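Local coordinates for protein NAD-dependent aldehyde dehydrogenase (Sinorhizobium meliloti, PDB 3U4J) that probably oxidises aldehydes to carboxylic acids with NAD or NADP as electron acceptor, at residues A[280-285]-A[434-439]; A[286-291]-A[318-323]; A[308-313]-A[408-413]. All coordinates share one frame; numbering follows the deposited sequence.

Contact 1: A[280-285]-A[434-439]; sequences FADADL and VWSTNL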
loop_
_atom_site.group_PDB
_atom_site.type_symbol
_atom_site.label_atom_id
_atom_site.label_comp_id
_atom_site.label_asym_id
_atom_site.label_seq_id
_atom_site.Cartn_x
_atom_site.Cartn_y
_atom_site.Cartn_z
ATOM N N PHE A 280 28.733 -20.598 -1.645
ATOM C CA PHE A 280 28.568 -21.815 -2.418
ATOM C C PHE A 280 29.665 -21.951 -3.421
ATOM O O PHE A 280 30.262 -20.954 -3.851
ATOM C CB PHE A 280 27.193 -21.823 -3.106
ATOM C CG PHE A 280 26.089 -22.109 -2.165
ATOM C CD1 PHE A 280 25.779 -23.413 -1.821
ATOM C CD2 PHE A 280 25.362 -21.064 -1.583
ATOM C CE1 PHE A 280 24.740 -23.687 -0.926
ATOM C CE2 PHE A 280 24.326 -21.323 -0.690
ATOM C CZ PHE A 280 24.002 -22.637 -0.376
ATOM N N ALA A 281 29.911 -23.205 -3.802
ATOM C CA ALA A 281 30.956 -23.555 -4.752
ATOM C C ALA A 281 30.860 -22.780 -6.062
ATOM O O ALA A 281 31.877 -22.523 -6.710
ATOM C CB ALA A 281 30.944 -25.076 -5.010
ATOM N N ASP A 282 29.657 -22.358 -6.447
ATOM C CA ASP A 282 29.497 -21.634 -7.709
ATOM C C ASP A 282 29.521 -20.110 -7.549
ATOM O O ASP A 282 29.121 -19.384 -8.460
ATOM C CB ASP A 282 28.212 -22.077 -8.434
ATOM C CG ASP A 282 26.961 -21.789 -7.636
ATOM O OD1 ASP A 282 26.974 -20.935 -6.708
ATOM O OD2 ASP A 282 25.948 -22.439 -7.939
ATOM N N ALA A 283 29.987 -19.616 -6.403
ATOM C CA ALA A 283 30.105 -18.169 -6.209
ATOM C C ALA A 283 31.224 -17.555 -7.073
ATOM O O ALA A 283 32.127 -18.273 -7.550
ATOM C CB ALA A 283 30.310 -17.829 -4.727
ATOM N N ASP A 284 31.144 -16.248 -7.307
ATOM C CA ASP A 284 32.273 -15.489 -7.839
ATOM C C ASP A 284 33.290 -15.408 -6.689
ATOM O O ASP A 284 33.084 -14.712 -5.681
ATOM C CB ASP A 284 31.831 -14.095 -8.310
ATOM C CG ASP A 284 32.991 -13.243 -8.890
ATOM O OD1 ASP A 284 32.825 -12.683 -9.987
ATOM O OD2 ASP A 284 34.066 -13.098 -8.278
ATOM N N LEU A 285 34.375 -16.162 -6.815
ATOM C CA LEU A 285 35.304 -16.331 -5.712
ATOM C C LEU A 285 36.016 -15.043 -5.284
ATOM O O LEU A 285 36.151 -14.792 -4.089
ATOM C CB LEU A 285 36.345 -17.386 -6.055
ATOM C CG LEU A 285 36.914 -18.130 -4.845
ATOM C CD1 LEU A 285 35.829 -19.044 -4.257
ATOM C CD2 LEU A 285 38.104 -18.964 -5.281
ATOM N N VAL A 434 24.172 -14.696 1.291
ATOM C CA VAL A 434 24.376 -15.881 0.448
ATOM C C VAL A 434 25.142 -15.450 -0.804
ATOM O O VAL A 434 24.759 -14.468 -1.479
ATOM C CB VAL A 434 23.042 -16.576 0.073
ATOM C CG1 VAL A 434 23.289 -17.733 -0.905
ATOM C CG2 VAL A 434 22.365 -17.097 1.325
ATOM N N TRP A 435 26.255 -16.140 -1.071
ATOM C CA TRP A 435 27.030 -15.941 -2.300
ATOM C C TRP A 435 26.899 -17.151 -3.232
ATOM O O TRP A 435 27.305 -18.255 -2.874
ATOM C CB TRP A 435 28.503 -15.674 -1.970
ATOM C CG TRP A 435 28.748 -14.413 -1.121
ATOM C CD1 TRP A 435 28.568 -14.287 0.215
ATOM C CD2 TRP A 435 29.204 -13.130 -1.592
ATOM N NE1 TRP A 435 28.897 -12.998 0.625
ATOM C CE2 TRP A 435 29.297 -12.275 -0.467
ATOM C CE3 TRP A 435 29.571 -12.631 -2.852
ATOM C CZ2 TRP A 435 29.717 -10.938 -0.564
ATOM C CZ3 TRP A 435 30.006 -11.314 -2.946
ATOM C CH2 TRP A 435 30.062 -10.477 -1.805
ATOM N N SER A 436 26.305 -16.943 -4.413
ATOM C CA SER A 436 26.047 -18.018 -5.382
ATOM C C SER A 436 25.645 -17.380 -6.703
ATOM O O SER A 436 25.069 -16.286 -6.710
ATOM C CB SER A 436 24.951 -18.963 -4.886
ATOM O OG SER A 436 24.608 -19.909 -5.896
ATOM N N THR A 437 25.955 -18.035 -7.827
ATOM C CA THR A 437 25.531 -17.523 -9.142
ATOM C C THR A 437 24.280 -18.281 -9.604
ATOM O O THR A 437 23.780 -18.061 -10.712
ATOM C CB THR A 437 26.631 -17.762 -10.206
ATOM O OG1 THR A 437 27.149 -19.098 -10.025
ATOM C CG2 THR A 437 27.744 -16.732 -10.074
ATOM N N ASN A 438 23.769 -19.170 -8.749
ATOM C CA ASN A 438 22.662 -20.056 -9.105
ATOM C C ASN A 438 21.330 -19.472 -8.635
ATOM O O ASN A 438 21.164 -19.238 -7.437
ATOM C CB ASN A 438 22.878 -21.428 -8.436
ATOM C CG ASN A 438 21.878 -22.502 -8.897
ATOM O OD1 ASN A 438 22.262 -23.471 -9.584
ATOM N ND2 ASN A 438 20.620 -22.368 -8.499
ATOM N N LEU A 439 20.379 -19.278 -9.551
ATOM C CA LEU A 439 19.082 -18.696 -9.183
ATOM C C LEU A 439 18.390 -19.411 -8.011
ATOM O O LEU A 439 17.977 -18.783 -7.039
ATOM C CB LEU A 439 18.134 -18.678 -10.380
ATOM C CG LEU A 439 16.718 -18.115 -10.152
ATOM C CD1 LEU A 439 16.724 -16.611 -10.141
ATOM C CD2 LEU A 439 15.819 -18.605 -11.291
#
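D282 and S436 meet through two torsions: D282 carries CG between its own backbone N and carbonyl carbon (chi1 62°), which swings the carboxylate over to 434-439, while S436 sends its hydroxyl anti to the backbone N (chi1 174°). S436 OG thus donates to D282 OD1 at 2.7 Å, arriving on the syn side and close to the carboxylate plane. The same oxygen takes a second, longer bond from T437 N (3.3 Å to D282 OD1), which comes from above that plane, so two donors from different directions fix the rotation of the carboxylate. S436 OG also accepts from N438 N, closing an ST turn just ahead of helix 439-448. T437 OG1 donates to D282 O, modelled at a short 2.5 Å. Replacing D282 by an alanine is likely to leave the S436 hydroxyl and T437 N without their shared acceptor and the turn freer to shift. At the start of the turn, F280 N bonds W435 O at 3.0 Å, and the edge of the F280 ring meets V434 CG1 (3.7 Å from CE2). A283 CB packs on W435 CB. The contact joins the type I turn leaving strand 275-279 to the end of the neighbouring parallel strand 431-435; helix 439-448 packs against F280 through T441 and T445, and F413 meets the F280 ring edge-to-face.

Contact 2: A[286-291]-A[318-323]; sequences DAAADG and DALMER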
loop_
_atom_site.group_PDB
_atom_site.type_symbol
_atom_site.label_atom_id
_atom_site.label_comp_id
_atom_site.label_asym_id
_atom_site.label_seq_id
_atom_site.Cartn_x
_atom_site.Cartn_y
_atom_site.Cartn_z
ATOM N N ASP A 286 36.467 -14.237 -6.241
ATOM C CA ASP A 286 37.163 -12.989 -5.885
ATOM C C ASP A 286 36.222 -12.038 -5.159
ATOM O O ASP A 286 36.616 -11.393 -4.184
ATOM C CB ASP A 286 37.792 -12.304 -7.117
ATOM C CG ASP A 286 38.956 -13.124 -7.721
ATOM O OD1 ASP A 286 39.146 -13.100 -8.966
ATOM O OD2 ASP A 286 39.654 -13.812 -6.944
ATOM N N ALA A 287 34.983 -11.950 -5.645
ATOM C CA ALA A 287 33.982 -11.092 -5.015
ATOM C C ALA A 287 33.602 -11.590 -3.616
ATOM O O ALA A 287 33.505 -10.802 -2.668
ATOM C CB ALA A 287 32.759 -10.976 -5.903
ATOM N N ALA A 288 33.372 -12.898 -3.499
ATOM C CA ALA A 288 33.024 -13.528 -2.236
ATOM C C ALA A 288 34.141 -13.325 -1.211
ATOM O O ALA A 288 33.876 -12.983 -0.061
ATOM C CB ALA A 288 32.698 -15.013 -2.426
ATOM N N ALA A 289 35.391 -13.517 -1.630
ATOM C CA ALA A 289 36.544 -13.348 -0.729
ATOM C C ALA A 289 36.627 -11.914 -0.151
ATOM O O ALA A 289 36.836 -11.735 1.039
ATOM C CB ALA A 289 37.844 -13.706 -1.465
ATOM N N ASP A 290 36.432 -10.916 -1.011
ATOM C CA ASP A 290 36.437 -9.510 -0.623
ATOM C C ASP A 290 35.269 -9.216 0.325
ATOM O O ASP A 290 35.427 -8.527 1.336
ATOM C CB ASP A 290 36.377 -8.655 -1.904
ATOM C CG ASP A 290 36.290 -7.174 -1.620
ATOM O OD1 ASP A 290 35.156 -6.633 -1.608
ATOM O OD2 ASP A 290 37.355 -6.546 -1.400
ATOM N N GLY A 291 34.099 -9.758 0.001
ATOM C CA GLY A 291 32.911 -9.586 0.827
ATOM C C GLY A 291 33.029 -10.252 2.192
ATOM O O GLY A 291 32.466 -9.761 3.179
ATOM N N ASP A 318 39.383 -24.089 0.158
ATOM C CA ASP A 318 40.797 -23.714 0.078
ATOM C C ASP A 318 41.001 -22.517 -0.837
ATOM O O ASP A 318 41.773 -21.614 -0.516
ATOM C CB ASP A 318 41.665 -24.899 -0.380
ATOM C CG ASP A 318 41.746 -26.003 0.664
ATOM O OD1 ASP A 318 41.713 -25.707 1.873
ATOM O OD2 ASP A 318 41.848 -27.180 0.273
ATOM N N ALA A 319 40.290 -22.478 -1.963
ATOM C CA ALA A 319 40.463 -21.359 -2.878
ATOM C C ALA A 319 39.993 -20.042 -2.242
ATOM O O ALA A 319 40.592 -18.982 -2.474
ATOM C CB ALA A 319 39.754 -21.613 -4.207
ATOM N N LEU A 320 38.944 -20.123 -1.421
ATOM C CA LEU A 320 38.360 -18.921 -0.818
ATOM C C LEU A 320 39.273 -18.440 0.306
ATOM O O LEU A 320 39.590 -17.265 0.363
ATOM C CB LEU A 320 36.941 -19.174 -0.288
ATOM C CG LEU A 320 36.200 -17.945 0.259
ATOM C CD1 LEU A 320 35.668 -17.074 -0.906
ATOM C CD2 LEU A 320 35.047 -18.396 1.113
HETATM N N MSE A 321 39.699 -19.360 1.167
HETATM C CA MSE A 321 40.625 -19.062 2.273
HETATM C C MSE A 321 41.918 -18.396 1.801
HETATM O O MSE A 321 42.352 -17.407 2.377
HETATM C CB MSE A 321 40.938 -20.341 3.070
HETATM C CG MSE A 321 41.645 -20.109 4.399
HETATM SE SE MSE A 321 40.640 -18.836 5.589
HETATM C CE MSE A 321 39.226 -20.042 6.202
ATOM N N GLU A 322 42.521 -18.939 0.743
ATOM C CA GLU A 322 43.742 -18.364 0.138
ATOM C C GLU A 322 43.539 -16.887 -0.271
ATOM O O GLU A 322 44.406 -16.035 -0.059
ATOM C CB GLU A 322 44.126 -19.228 -1.077
ATOM C CG GLU A 322 45.529 -19.103 -1.606
ATOM C CD GLU A 322 45.783 -20.122 -2.741
ATOM O OE1 GLU A 322 45.675 -21.354 -2.488
ATOM O OE2 GLU A 322 46.075 -19.690 -3.886
ATOM N N ARG A 323 42.390 -16.586 -0.867
ATOM C CA ARG A 323 42.073 -15.209 -1.282
ATOM C C ARG A 323 41.776 -14.310 -0.069
ATOM O O ARG A 323 42.247 -13.167 0.001
ATOM C CB ARG A 323 40.913 -15.217 -2.284
ATOM C CG ARG A 323 41.405 -15.500 -3.707
ATOM C CD ARG A 323 40.355 -16.055 -4.667
ATOM N NE ARG A 323 41.068 -16.923 -5.612
ATOM C CZ ARG A 323 40.583 -17.425 -6.742
ATOM N NH1 ARG A 323 39.347 -17.154 -7.135
ATOM N NH2 ARG A 323 41.356 -18.200 -7.493
#
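A289 and R323 form the tight part of this helix pair: A289 points its methyl toward the other helix, and its CB lies 3.5 Å from R323 CB. Beside it L320 reaches across with CG anti to the backbone N (chi1 -175°), a turn that brings CD1 onto helix 285-297. There CD1 rests against the backbone, 3.6 Å from A289 N, and also touches the methyls of A288 and A289, at 3.9 Å from A288 CB. With small alanine methyls facing L320 CD1 and R323 CB, the segment axes approach to 9.0 Å and cross at -54°.

Toward solvent the contact is looser and polar. The D286 carboxylate and the R323 side chain cross there, both residues being exposed. D286 OD2 lies 3.3 Å from R323 CD, against the aliphatic part of the arginine as much as against its charge. The salt bridge from D286 OD2 to R323 NH1, modelled at 3.4 Å, is electrostatic: the oxygen sits well out of the guanidinium plane and no N-H points at it. The placing of NH1 is itself less certain, and the pair probably contributes charge attraction only.

D290, turned from this contact, bonds backbone N atoms of W504 and F505 of a neighbouring subunit. On the buried side, L320 continues onto L310 and V312 of strand 307-313 and V279 of strand 275-279, while A288 packs on V279 and W435. Helices 285-297 and 317-330 therefore lie together on one face of the parallel strands of the mixed sheet, over 275-279 and 307-313.

Contact 3: A[308-313]-A[408-413]; sequences SRLLVQ and LSTLTF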
loop_
_atom_site.group_PDB
_atom_site.type_symbol
_atom_site.label_atom_id
_atom_site.label_comp_id
_atom_site.label_asym_id
_atom_site.label_seq_id
_atom_site.Cartn_x
_atom_site.Cartn_y
_atom_site.Cartn_z
ATOM N N SER A 308 30.244 -12.695 10.948
ATOM C CA SER A 308 31.161 -13.240 11.939
ATOM C C SER A 308 31.359 -14.763 11.774
ATOM O O SER A 308 32.317 -15.330 12.307
ATOM C CB SER A 308 30.659 -12.885 13.351
ATOM O OG SER A 308 29.355 -13.402 13.576
ATOM N N ARG A 309 30.448 -15.404 11.034
ATOM C CA ARG A 309 30.585 -16.805 10.634
ATOM C C ARG A 309 30.691 -16.922 9.123
ATOM O O ARG A 309 29.847 -16.389 8.373
ATOM C CB ARG A 309 29.392 -17.638 11.109
ATOM C CG ARG A 309 29.268 -17.759 12.611
ATOM C CD ARG A 309 28.110 -18.675 12.976
ATOM N NE ARG A 309 26.807 -18.044 12.796
ATOM C CZ ARG A 309 25.696 -18.718 12.506
ATOM N NH1 ARG A 309 25.738 -20.044 12.347
ATOM N NH2 ARG A 309 24.543 -18.069 12.343
ATOM N N LEU A 310 31.731 -17.604 8.660
ATOM C CA LEU A 310 31.813 -18.005 7.261
ATOM C C LEU A 310 31.399 -19.483 7.160
ATOM O O LEU A 310 32.013 -20.354 7.801
ATOM C CB LEU A 310 33.235 -17.772 6.716
ATOM C CG LEU A 310 33.651 -18.471 5.406
ATOM C CD1 LEU A 310 32.696 -18.031 4.281
ATOM C CD2 LEU A 310 35.111 -18.188 5.017
ATOM N N LEU A 311 30.355 -19.762 6.374
ATOM C CA LEU A 311 29.938 -21.144 6.086
ATOM C C LEU A 311 30.272 -21.360 4.623
ATOM O O LEU A 311 29.665 -20.747 3.745
ATOM C CB LEU A 311 28.436 -21.362 6.344
ATOM C CG LEU A 311 27.857 -21.008 7.722
ATOM C CD1 LEU A 311 26.368 -21.297 7.792
ATOM C CD2 LEU A 311 28.537 -21.740 8.823
ATOM N N VAL A 312 31.271 -22.202 4.362
ATOM C CA VAL A 312 31.815 -22.343 3.013
ATOM C C VAL A 312 31.662 -23.777 2.514
ATOM O O VAL A 312 31.879 -24.740 3.264
ATOM C CB VAL A 312 33.271 -21.796 2.922
ATOM C CG1 VAL A 312 34.225 -22.493 3.933
ATOM C CG2 VAL A 312 33.808 -21.874 1.479
ATOM N N GLN A 313 31.206 -23.909 1.268
ATOM C CA GLN A 313 31.040 -25.217 0.653
ATOM C C GLN A 313 32.410 -25.864 0.479
ATOM O O GLN A 313 33.393 -25.204 0.105
ATOM C CB GLN A 313 30.266 -25.135 -0.666
ATOM C CG GLN A 313 29.581 -26.466 -1.053
ATOM C CD GLN A 313 28.426 -26.295 -2.044
ATOM O OE1 GLN A 313 27.434 -27.051 -1.993
ATOM N NE2 GLN A 313 28.539 -25.309 -2.944
ATOM N N LEU A 408 36.840 -13.866 12.627
ATOM C CA LEU A 408 36.007 -14.754 11.813
ATOM C C LEU A 408 36.081 -16.211 12.245
ATOM O O LEU A 408 37.180 -16.725 12.507
ATOM C CB LEU A 408 36.473 -14.676 10.372
ATOM C CG LEU A 408 35.645 -15.404 9.303
ATOM C CD1 LEU A 408 34.233 -14.790 9.158
ATOM C CD2 LEU A 408 36.407 -15.345 7.992
ATOM N N SER A 409 34.917 -16.864 12.318
ATOM C CA SER A 409 34.816 -18.306 12.528
ATOM C C SER A 409 34.367 -18.977 11.233
ATOM O O SER A 409 33.302 -18.636 10.676
ATOM C CB SER A 409 33.832 -18.641 13.645
ATOM O OG SER A 409 34.342 -18.191 14.886
ATOM N N THR A 410 35.198 -19.906 10.751
ATOM C CA THR A 410 34.930 -20.632 9.507
ATOM C C THR A 410 34.490 -22.071 9.785
ATOM O O THR A 410 35.122 -22.799 10.590
ATOM C CB THR A 410 36.180 -20.635 8.579
ATOM O OG1 THR A 410 36.682 -19.301 8.465
ATOM C CG2 THR A 410 35.842 -21.161 7.177
ATOM N N LEU A 411 33.382 -22.455 9.148
ATOM C CA LEU A 411 32.844 -23.810 9.174
ATOM C C LEU A 411 32.534 -24.216 7.722
ATOM O O LEU A 411 32.219 -23.354 6.884
ATOM C CB LEU A 411 31.553 -23.866 10.004
ATOM C CG LEU A 411 31.513 -23.458 11.478
ATOM C CD1 LEU A 411 31.318 -21.933 11.696
ATOM C CD2 LEU A 411 30.411 -24.240 12.188
ATOM N N THR A 412 32.635 -25.507 7.407
ATOM C CA THR A 412 32.371 -25.968 6.040
ATOM C C THR A 412 31.040 -26.710 5.991
ATOM O O THR A 412 30.538 -27.171 7.016
ATOM C CB THR A 412 33.503 -26.927 5.481
ATOM O OG1 THR A 412 33.599 -28.080 6.323
ATOM C CG2 THR A 412 34.863 -26.248 5.448
ATOM N N PHE A 413 30.463 -26.830 4.797
ATOM C CA PHE A 413 29.251 -27.611 4.627
ATOM C C PHE A 413 29.315 -28.268 3.259
ATOM O O PHE A 413 30.086 -27.856 2.398
ATOM C CB PHE A 413 27.996 -26.721 4.733
ATOM C CG PHE A 413 27.847 -25.746 3.589
ATOM C CD1 PHE A 413 27.164 -26.106 2.439
ATOM C CD2 PHE A 413 28.394 -24.464 3.663
ATOM C CE1 PHE A 413 27.024 -25.221 1.373
ATOM C CE2 PHE A 413 28.264 -23.570 2.608
ATOM C CZ PHE A 413 27.584 -23.947 1.449
HETATM O O HOH W 1 33.249 -15.265 14.813
#
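The F413 ring lies across the end of strand 308-313, with Q313 CA over one face, 3.7 Å above the plane and offset toward the rim, and the L311 carbonyl at its edge, where CE2 comes 3.4 Å from L311 O. F413 holds CG between its backbone N and carbonyl carbon (chi1 68°), which folds the ring back over the neighbouring strand; its CZ reaches Q313 CB at 3.6 Å.

Behind the ring, the strands run parallel and in register from R309 beside S409 to Q313 beside F413. Five backbone hydrogen bonds join them, with S409, L411 and F413 donating to S308, L310 and V312, and L310 and V312 donating back to S409 and L411. The bond from L411 N to L310 O is short (2.8 Å) and almost straight at 173°, whereas F413 N approaches V312 O from above the carbonyl plane. Several CA-H...O contacts fill in between.

On the face with L310 and V312, T410 CG2 packs against L310 CD2 at 3.7 Å and against V312 CG1, while T410 OG1 bonds F389 O of the next strand. On the opposite face L311 and L411 lie side by side, with L311 CD2 3.9 Å from L411 CB. The S409 hydroxyl has I398 O as its main partner; a water that donates to S308 O lies 3.1 Å from S409 OG, between the strand starts. R309 is held by the carbonyls of K274, L422 and A423.

With helix 317-330 on the L310 face and helix 416-424 on the L311 face, the pair forms part of a three-layer alpha/beta/alpha sandwich around a largely parallel sheet, consistent with the catalytic domain of the aldehyde dehydrogenase fold.

Overall arrangement
From the N terminus, the chain leaves strand 275-279 through 280-285, enters helix 285-297, then forms strand 307-313 and helix 317-330. Contact 2 closes the shortest loop, bringing the two helices together on one face of the sheet, over the strand that separates them in the chain. Contact 3 closes a longer one when strand 407-413 returns beside 307-313; its span crosses that of contact 2, since their segments alternate. Contact 1 comes last, at the end of strand 431-435, and its span encloses both others. Contacts 1 and 3 tie strands of one sheet, whereas contact 2 pairs helices above it. M321 beside T410 joins contacts 2 and 3, and W435 beside A287 joins contacts 1 and 2.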